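Cruciferin (Brassica napus, PDB 3KGL) probably serves as a seed storage protein, a nutrient reservoir of the 11S globulin family with two cupin domains in each subunit. Local coordinates at residues P338-N343 with Q407-A412; N345-V350 with I398-N403; V357-D362 with Q382-V387. All coordinates share one frame; numbering follows the deposited sequence.

Contact 1: residues P338-N343 with Q407-A412; sequences PQWNAN and QINTLA
W340 and N409 face each other as an antiparallel hydrogen-bonded pair, and their side chains rise on the same side of the sheet. The backbone bonds come first. W340 N reaches N409 O at 3.0 Å, and N409 N returns to W340 O. The pairing runs on past both ends of the short strand 408-410. L411 N bonds P338 O, and A342 N bonds Q407 O. The last bond uses a side chain. Q407 N gives its hydrogen to N343 OD1 at 3.0 Å, nearly straight at 172°. CG of N343 sits between the backbone N and the carbonyl carbon (chi1 59°), which brings the amide across to the facing chain.

The aromatic contact lies over the indole. N409 CB stands 3.4 Å from the centroid of the W340 six-membered ring, close to the ring normal, in a CH-pi contact. The N409 amide plane is turned 80° from the indole. L411 CD2 meets the edge of the same ring, 3.7 Å from W340 CZ3.

Aliphatic packing fills the other places. L411 CD1 touches P338 CB at 3.7 Å. On the face opposite W340 and N409, I408 CG2 lies against the extended Q339 side chain, 3.4 Å from Q339 CB. N341 OD1 approaches the same methyl but is hydrogen-bonded to K401 NZ.

Strand 334-341 has strand 408-410 on one side and strand 385-390 on the other, within a curled sheet of the second cupin domain. F60 of the second subunit stacks on the W340 ring, and P81 of that subunit packs on N409. This part of the sheet therefore forms part of the subunit interface.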
loop_
_atom_site.group_PDB
_atom_site.type_symbol
_atom_site.label_atom_id
_atom_site.label_comp_id
_atom_site.label_asym_id
_atom_site.label_seq_id
_atom_site.Cartn_x
_atom_site.Cartn_y
_atom_site.Cartn_z
ATOM N N PRO A 338 -11.528 28.748 0.636
ATOM C CA PRO A 338 -10.356 28.018 1.124
ATOM C C PRO A 338 -10.700 26.615 1.611
ATOM O O PRO A 338 -11.348 26.457 2.643
ATOM C CB PRO A 338 -9.890 28.873 2.300
ATOM C CG PRO A 338 -10.363 30.238 1.978
ATOM C CD PRO A 338 -11.675 30.057 1.296
ATOM N N GLN A 339 -10.254 25.612 0.865
ATOM C CA GLN A 339 -10.484 24.208 1.192
ATOM C C GLN A 339 -9.165 23.431 1.230
ATOM O O GLN A 339 -8.156 23.871 0.685
ATOM C CB GLN A 339 -11.428 23.581 0.155
ATOM C CG GLN A 339 -10.864 23.519 -1.275
ATOM C CD GLN A 339 -11.938 23.360 -2.343
ATOM O OE1 GLN A 339 -11.718 22.725 -3.384
ATOM N NE2 GLN A 339 -13.107 23.946 -2.092
ATOM N N TRP A 340 -9.167 22.276 1.880
ATOM C CA TRP A 340 -8.053 21.349 1.757
ATOM C C TRP A 340 -8.613 19.971 1.477
ATOM O O TRP A 340 -9.812 19.782 1.515
ATOM C CB TRP A 340 -7.187 21.350 3.007
ATOM C CG TRP A 340 -7.681 20.521 4.185
ATOM C CD1 TRP A 340 -7.463 19.183 4.403
ATOM C CD2 TRP A 340 -8.408 20.991 5.332
ATOM N NE1 TRP A 340 -8.028 18.796 5.594
ATOM C CE2 TRP A 340 -8.611 19.887 6.183
ATOM C CE3 TRP A 340 -8.918 22.237 5.714
ATOM C CZ2 TRP A 340 -9.302 19.988 7.375
ATOM C CZ3 TRP A 340 -9.602 22.334 6.901
ATOM C CH2 TRP A 340 -9.790 21.220 7.717
ATOM N N ASN A 341 -7.761 19.012 1.162
ATOM C CA ASN A 341 -8.237 17.651 0.986
ATOM C C ASN A 341 -7.824 16.786 2.169
ATOM O O ASN A 341 -6.650 16.740 2.538
ATOM C CB ASN A 341 -7.766 17.081 -0.349
ATOM C CG ASN A 341 -8.372 17.813 -1.527
ATOM O OD1 ASN A 341 -9.388 18.479 -1.374
ATOM N ND2 ASN A 341 -7.751 17.707 -2.699
ATOM N N ALA A 342 -8.806 16.123 2.773
ATOM C CA ALA A 342 -8.601 15.386 4.014
ATOM C C ALA A 342 -7.831 14.096 3.812
ATOM O O ALA A 342 -7.146 13.634 4.729
ATOM C CB ALA A 342 -9.920 15.100 4.667
ATOM N N ASN A 343 -7.933 13.520 2.613
ATOM C CA ASN A 343 -7.415 12.168 2.368
ATOM C C ASN A 343 -6.836 11.936 0.982
ATOM O O ASN A 343 -6.618 10.791 0.581
ATOM C CB ASN A 343 -8.493 11.113 2.644
ATOM C CG ASN A 343 -9.751 11.290 1.772
ATOM O OD1 ASN A 343 -10.034 12.373 1.246
ATOM N ND2 ASN A 343 -10.518 10.210 1.634
ATOM N N GLN A 407 -12.521 13.665 0.272
ATOM C CA GLN A 407 -13.217 14.538 1.212
ATOM C C GLN A 407 -12.623 15.955 1.222
ATOM O O GLN A 407 -11.502 16.162 1.680
ATOM C CB GLN A 407 -13.158 13.949 2.628
ATOM C CG GLN A 407 -14.205 14.502 3.603
ATOM C CD GLN A 407 -15.567 13.810 3.490
ATOM O OE1 GLN A 407 -15.678 12.715 2.936
ATOM N NE2 GLN A 407 -16.607 14.450 4.026
ATOM N N ILE A 408 -13.373 16.932 0.727
ATOM C CA ILE A 408 -12.963 18.328 0.847
ATOM C C ILE A 408 -13.447 18.917 2.189
ATOM O O ILE A 408 -14.571 18.668 2.619
ATOM C CB ILE A 408 -13.510 19.179 -0.323
ATOM C CG1 ILE A 408 -13.509 18.379 -1.617
ATOM C CG2 ILE A 408 -12.691 20.444 -0.519
ATOM C CD1 ILE A 408 -13.610 19.236 -2.856
ATOM N N ASN A 409 -12.576 19.669 2.854
ATOM C CA ASN A 409 -12.909 20.394 4.077
ATOM C C ASN A 409 -12.730 21.889 3.865
ATOM O O ASN A 409 -11.667 22.338 3.462
ATOM C CB ASN A 409 -12.030 19.920 5.236
ATOM C CG ASN A 409 -12.477 18.569 5.794
ATOM O OD1 ASN A 409 -13.599 18.130 5.542
ATOM N ND2 ASN A 409 -11.601 17.909 6.555
ATOM N N THR A 410 -13.775 22.664 4.111
ATOM C CA THR A 410 -13.699 24.098 3.881
ATOM C C THR A 410 -13.221 24.810 5.158
ATOM O O THR A 410 -13.418 24.304 6.263
ATOM C CB THR A 410 -15.067 24.670 3.405
ATOM O OG1 THR A 410 -16.090 24.369 4.359
ATOM C CG2 THR A 410 -15.466 24.058 2.094
ATOM N N LEU A 411 -12.580 25.968 5.008
ATOM C CA LEU A 411 -12.221 26.781 6.165
ATOM C C LEU A 411 -13.242 27.873 6.387
ATOM O O LEU A 411 -13.361 28.390 7.489
ATOM C CB LEU A 411 -10.852 27.422 5.996
ATOM C CG LEU A 411 -9.633 26.506 5.943
ATOM C CD1 LEU A 411 -8.465 27.272 5.363
ATOM C CD2 LEU A 411 -9.289 25.971 7.318
ATOM N N ALA A 412 -13.978 28.231 5.342
ATOM C CA ALA A 412 -14.993 29.278 5.455
ATOM C C ALA A 412 -16.310 28.858 4.824
ATOM O O ALA A 412 -16.326 28.266 3.746
ATOM C CB ALA A 412 -14.499 30.574 4.832
#

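Contact 2: residues N345-V350 with I398-N403; sequences NAVLYV and IEFKTN
N345 and T402 join the loop ends of the two segments. T402 OG1 accepts a bond from N345 N at 2.7 Å, and T402 N bonds N345 O at 2.9 Å. The threonine hydroxyl lies between its own backbone N and carbonyl carbon (chi1 49°), on the side of N345. The N345 amide turns to other partners: OD1 to Q382, and ND2 to Q187 O of the second subunit. Q187 OE1 of that subunit also bonds T402 OG1.

A346 follows with its CA against F400 O, a CA-H...O contact. V347 N makes a weak bond to F400 O. The return bond from F400 N to V347 O is sounder, at 2.9 Å and 167°. L348 and E399 form a non-hydrogen-bonded pair, with L348 CD1 4.3 Å from E399 CG. The E399 carboxylate reaches along its own strand. OE1 makes a salt bridge with K401 NZ at 3.4 Å, and OE2 bonds W397 NE1. K401 NZ is also hydrogen-bonded to N341 OD1. Y349 and I398 close the pairing with two backbone bonds, 2.9 Å from Y349 N to I398 O and 2.8 Å from I398 N to Y349 O. Their side chains meet at Y349 CB and I398 CG2, while Y349 OH bonds R47.

Strand 346-352 lies between strands 394-401 and 377-380 in a six-stranded antiparallel sheet. Strand 324-331 flanks 394-401 on its far side. Y349 and F400 reach V176 of strand 173-180, so this face packs on the first cupin domain.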
loop_
_atom_site.group_PDB
_atom_site.type_symbol
_atom_site.label_atom_id
_atom_site.label_comp_id
_atom_site.label_asym_id
_atom_site.label_seq_id
_atom_site.Cartn_x
_atom_site.Cartn_y
_atom_site.Cartn_z
ATOM N N ASN A 345 -4.134 13.568 -2.373
ATOM C CA ASN A 345 -3.288 14.550 -3.007
ATOM C C ASN A 345 -3.977 14.981 -4.275
ATOM O O ASN A 345 -4.564 14.160 -4.966
ATOM C CB ASN A 345 -1.928 13.957 -3.307
ATOM C CG ASN A 345 -1.110 13.780 -2.069
ATOM O OD1 ASN A 345 -1.500 14.235 -0.987
ATOM N ND2 ASN A 345 0.030 13.116 -2.204
ATOM N N ALA A 346 -3.937 16.272 -4.566
ATOM C CA ALA A 346 -4.591 16.787 -5.756
ATOM C C ALA A 346 -3.565 17.184 -6.799
ATOM O O ALA A 346 -2.389 17.377 -6.494
ATOM C CB ALA A 346 -5.473 17.973 -5.403
ATOM N N VAL A 347 -4.025 17.280 -8.038
ATOM C CA VAL A 347 -3.234 17.834 -9.124
ATOM C C VAL A 347 -4.204 18.626 -10.005
ATOM O O VAL A 347 -5.216 18.100 -10.461
ATOM C CB VAL A 347 -2.454 16.727 -9.866
ATOM C CG1 VAL A 347 -2.644 16.794 -11.382
ATOM C CG2 VAL A 347 -0.982 16.748 -9.443
ATOM N N LEU A 348 -3.927 19.915 -10.180
ATOM C CA LEU A 348 -4.897 20.829 -10.772
ATOM C C LEU A 348 -4.455 21.300 -12.141
ATOM O O LEU A 348 -3.321 21.757 -12.327
ATOM C CB LEU A 348 -5.111 22.034 -9.865
ATOM C CG LEU A 348 -6.054 23.113 -10.394
ATOM C CD1 LEU A 348 -6.699 23.850 -9.236
ATOM C CD2 LEU A 348 -5.332 24.092 -11.297
ATOM N N TYR A 349 -5.364 21.207 -13.098
ATOM C CA TYR A 349 -5.055 21.601 -14.463
ATOM C C TYR A 349 -6.073 22.628 -14.931
ATOM O O TYR A 349 -7.281 22.439 -14.765
ATOM C CB TYR A 349 -5.040 20.365 -15.370
ATOM C CG TYR A 349 -4.751 20.597 -16.838
ATOM C CD1 TYR A 349 -3.450 20.653 -17.318
ATOM C CD2 TYR A 349 -5.792 20.708 -17.755
ATOM C CE1 TYR A 349 -3.191 20.847 -18.677
ATOM C CE2 TYR A 349 -5.549 20.900 -19.107
ATOM C CZ TYR A 349 -4.250 20.964 -19.564
ATOM O OH TYR A 349 -4.031 21.148 -20.910
ATOM N N VAL A 350 -5.574 23.731 -15.485
ATOM C CA VAL A 350 -6.433 24.764 -16.032
ATOM C C VAL A 350 -6.722 24.418 -17.489
ATOM O O VAL A 350 -5.801 24.171 -18.263
ATOM C CB VAL A 350 -5.737 26.125 -15.946
ATOM C CG1 VAL A 350 -6.630 27.239 -16.503
ATOM C CG2 VAL A 350 -5.360 26.398 -14.519
ATOM N N ILE A 398 -9.654 21.144 -14.084
ATOM C CA ILE A 398 -9.912 19.770 -13.697
ATOM C C ILE A 398 -8.899 19.384 -12.600
ATOM O O ILE A 398 -7.699 19.561 -12.791
ATOM C CB ILE A 398 -9.853 18.839 -14.955
ATOM C CG1 ILE A 398 -10.995 17.818 -14.955
ATOM C CG2 ILE A 398 -8.492 18.192 -15.122
ATOM C CD1 ILE A 398 -11.167 17.030 -13.660
ATOM N N GLU A 399 -9.388 18.936 -11.436
ATOM C CA GLU A 399 -8.539 18.372 -10.370
ATOM C C GLU A 399 -8.562 16.838 -10.402
ATOM O O GLU A 399 -9.623 16.237 -10.507
ATOM C CB GLU A 399 -9.011 18.812 -8.983
ATOM C CG GLU A 399 -9.159 20.314 -8.761
ATOM C CD GLU A 399 -9.681 20.656 -7.360
ATOM O OE1 GLU A 399 -9.359 19.922 -6.394
ATOM O OE2 GLU A 399 -10.411 21.666 -7.220
ATOM N N PHE A 400 -7.395 16.209 -10.304
ATOM C CA PHE A 400 -7.307 14.761 -10.121
ATOM C C PHE A 400 -6.829 14.440 -8.710
ATOM O O PHE A 400 -5.679 14.696 -8.377
ATOM C CB PHE A 400 -6.329 14.134 -11.112
ATOM C CG PHE A 400 -6.792 14.161 -12.535
ATOM C CD1 PHE A 400 -7.814 13.335 -12.965
ATOM C CD2 PHE A 400 -6.191 14.994 -13.453
ATOM C CE1 PHE A 400 -8.235 13.349 -14.286
ATOM C CE2 PHE A 400 -6.608 15.010 -14.772
ATOM C CZ PHE A 400 -7.631 14.186 -15.187
ATOM N N LYS A 401 -7.702 13.864 -7.890
ATOM C CA LYS A 401 -7.351 13.520 -6.509
ATOM C C LYS A 401 -6.918 12.050 -6.362
ATOM O O LYS A 401 -7.351 11.197 -7.129
ATOM C CB LYS A 401 -8.520 13.856 -5.585
ATOM C CG LYS A 401 -9.153 15.185 -5.940
ATOM C CD LYS A 401 -9.796 15.872 -4.748
ATOM C CE LYS A 401 -10.179 17.282 -5.116
ATOM N NZ LYS A 401 -10.893 17.979 -4.035
ATOM N N THR A 402 -6.055 11.758 -5.389
ATOM C CA THR A 402 -5.536 10.393 -5.229
ATOM C C THR A 402 -6.276 9.593 -4.170
ATOM O O THR A 402 -5.662 8.914 -3.347
ATOM C CB THR A 402 -4.044 10.365 -4.897
ATOM O OG1 THR A 402 -3.780 11.280 -3.826
ATOM C CG2 THR A 402 -3.242 10.755 -6.110
ATOM N N ASN A 403 -7.596 9.686 -4.206
ATOM C CA ASN A 403 -8.449 8.836 -3.410
ATOM C C ASN A 403 -9.672 8.521 -4.242
ATOM O O ASN A 403 -10.225 9.413 -4.876
ATOM C CB ASN A 403 -8.854 9.530 -2.101
ATOM C CG ASN A 403 -9.248 8.535 -1.011
ATOM O OD1 ASN A 403 -10.229 7.797 -1.143
ATOM N ND2 ASN A 403 -8.464 8.496 0.060
#

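Contact 3: residues V357-D362 with Q382-V387; sequences VQVVND and QGFSVV
F384, V359, V386 and V357 bring their side chains together on one face of the two strands. V359 CG1, anti to its backbone N (chi1 -172°), is the branch that approaches the edge of the F384 ring, 4.0 Å from CD2. V357 CG2 meets V386 CG1 at 3.9 Å. N361 CB lies over a face of the F384 ring, 3.8 Å from its centroid, in a CH-pi contact.

Four backbone bonds join the two strands. Q358 N and V387 O, and V360 N and S385 O, are each 2.9 Å apart. The return bonds are V387 N to Q358 O and S385 N to V360 O.

On the other face Q358 and V387 lie side by side, with V387 CG1 3.9 Å from Q358 CB. The amide end of Q358 extends past the valine, and its NE2 bonds T224 OG1 of the second subunit. D362, at the segment end, forms a salt bridge with R193 of that subunit.

The face of V357, V359, V386 and F384 is apolar and packs on L378 and I380 of strand 377-380. The face of Q358, V360, S385 and V387 is mixed. There V360 and S385 pack on G222 and I219 of the second subunit.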
loop_
_atom_site.group_PDB
_atom_site.type_symbol
_atom_site.label_atom_id
_atom_site.label_comp_id
_atom_site.label_asym_id
_atom_site.label_seq_id
_atom_site.Cartn_x
_atom_site.Cartn_y
_atom_site.Cartn_z
ATOM N N VAL A 357 -4.601 32.065 -7.262
ATOM C CA VAL A 357 -4.693 31.115 -6.163
ATOM C C VAL A 357 -3.627 31.304 -5.103
ATOM O O VAL A 357 -2.510 31.744 -5.374
ATOM C CB VAL A 357 -4.722 29.609 -6.621
ATOM C CG1 VAL A 357 -4.256 29.410 -8.060
ATOM C CG2 VAL A 357 -3.896 28.758 -5.678
ATOM N N GLN A 358 -4.008 30.970 -3.881
ATOM C CA GLN A 358 -3.072 30.876 -2.787
ATOM C C GLN A 358 -3.107 29.454 -2.217
ATOM O O GLN A 358 -4.172 28.857 -2.034
ATOM C CB GLN A 358 -3.405 31.909 -1.716
ATOM C CG GLN A 358 -3.704 33.288 -2.274
ATOM C CD GLN A 358 -3.699 34.373 -1.210
ATOM O OE1 GLN A 358 -2.697 34.585 -0.522
ATOM N NE2 GLN A 358 -4.819 35.073 -1.079
ATOM N N VAL A 359 -1.922 28.916 -1.964
ATOM C CA VAL A 359 -1.762 27.608 -1.363
ATOM C C VAL A 359 -0.926 27.804 -0.098
ATOM O O VAL A 359 0.152 28.403 -0.150
ATOM C CB VAL A 359 -1.034 26.663 -2.335
ATOM C CG1 VAL A 359 -1.026 25.242 -1.819
ATOM C CG2 VAL A 359 -1.681 26.729 -3.691
ATOM N N VAL A 360 -1.430 27.324 1.037
ATOM C CA VAL A 360 -0.711 27.430 2.302
ATOM C C VAL A 360 -0.366 26.036 2.865
ATOM O O VAL A 360 -1.238 25.158 2.935
ATOM C CB VAL A 360 -1.563 28.185 3.323
ATOM C CG1 VAL A 360 -0.777 28.418 4.601
ATOM C CG2 VAL A 360 -2.068 29.479 2.725
ATOM N N ASN A 361 0.888 25.822 3.271
ATOM C CA ASN A 361 1.268 24.513 3.820
ATOM C C ASN A 361 1.038 24.364 5.322
ATOM O O ASN A 361 0.266 25.118 5.925
ATOM C CB ASN A 361 2.690 24.082 3.410
ATOM C CG ASN A 361 3.787 25.015 3.927
ATOM O OD1 ASN A 361 4.936 24.927 3.481
ATOM N ND2 ASN A 361 3.446 25.903 4.862
ATOM N N ASP A 362 1.700 23.380 5.918
ATOM C CA ASP A 362 1.505 23.074 7.329
ATOM C C ASP A 362 2.349 23.963 8.250
ATOM O O ASP A 362 2.083 24.063 9.452
ATOM C CB ASP A 362 1.794 21.599 7.592
ATOM C CG ASP A 362 3.211 21.204 7.214
ATOM O OD1 ASP A 362 3.669 21.621 6.118
ATOM O OD2 ASP A 362 3.851 20.472 8.015
ATOM N N GLN A 382 -2.203 16.593 0.161
ATOM C CA GLN A 382 -3.096 16.411 1.304
ATOM C C GLN A 382 -2.836 17.331 2.500
ATOM O O GLN A 382 -1.803 17.219 3.156
ATOM C CB GLN A 382 -2.998 14.968 1.786
ATOM C CG GLN A 382 -3.469 14.758 3.216
ATOM C CD GLN A 382 -3.308 13.326 3.674
ATOM O OE1 GLN A 382 -2.278 12.688 3.432
ATOM N NE2 GLN A 382 -4.329 12.811 4.344
ATOM N N GLY A 383 -3.779 18.219 2.803
ATOM C CA GLY A 383 -3.614 19.127 3.928
ATOM C C GLY A 383 -3.270 20.566 3.575
ATOM O O GLY A 383 -3.636 21.501 4.289
ATOM N N PHE A 384 -2.529 20.754 2.491
ATOM C CA PHE A 384 -2.348 22.085 1.949
ATOM C C PHE A 384 -3.727 22.669 1.656
ATOM O O PHE A 384 -4.605 21.979 1.146
ATOM C CB PHE A 384 -1.522 22.026 0.671
ATOM C CG PHE A 384 -0.073 21.716 0.900
ATOM C CD1 PHE A 384 0.307 20.814 1.869
ATOM C CD2 PHE A 384 0.909 22.311 0.128
ATOM C CE1 PHE A 384 1.643 20.518 2.074
ATOM C CE2 PHE A 384 2.246 22.011 0.330
ATOM C CZ PHE A 384 2.612 21.112 1.304
ATOM N N SER A 385 -3.913 23.935 1.995
ATOM C CA SER A 385 -5.201 24.594 1.846
ATOM C C SER A 385 -5.144 25.631 0.734
ATOM O O SER A 385 -4.170 26.386 0.618
ATOM C CB SER A 385 -5.655 25.218 3.177
ATOM O OG SER A 385 -4.638 25.125 4.166
ATOM N N VAL A 386 -6.204 25.664 -0.071
ATOM C CA VAL A 386 -6.186 26.356 -1.349
ATOM C C VAL A 386 -7.339 27.323 -1.470
ATOM O O VAL A 386 -8.477 26.960 -1.185
ATOM C CB VAL A 386 -6.341 25.350 -2.518
ATOM C CG1 VAL A 386 -6.103 26.021 -3.881
ATOM C CG2 VAL A 386 -5.407 24.188 -2.339
ATOM N N VAL A 387 -7.050 28.548 -1.907
ATOM C CA VAL A 387 -8.103 29.433 -2.405
ATOM C C VAL A 387 -7.834 29.842 -3.853
ATOM O O VAL A 387 -6.685 29.983 -4.273
ATOM C CB VAL A 387 -8.296 30.672 -1.536
ATOM C CG1 VAL A 387 -7.260 31.733 -1.892
ATOM C CG2 VAL A 387 -9.701 31.208 -1.721
#

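How the contacts relate
All three contacts lie in the second cupin domain and are nested along the chain: contact 3 within the loop closed by contact 2, and contact 2 within that of contact 1. Contacts 1 and 3 have centres about 9 Å apart and share one sheet, where Q339 O and V386 N, 2.8 Å apart, probably bond. Contact 2 belongs to another sheet, its centre about 13 Å from each of the others. Q382 ties the three together: its N is 2.7 Å from N345 OD1, and its NE2 is 3.0 Å from A342 O. Each contact touches the second subunit. A sulfate, probably from the crystallisation liquor, lies about 4 Å from the Q358 side chain.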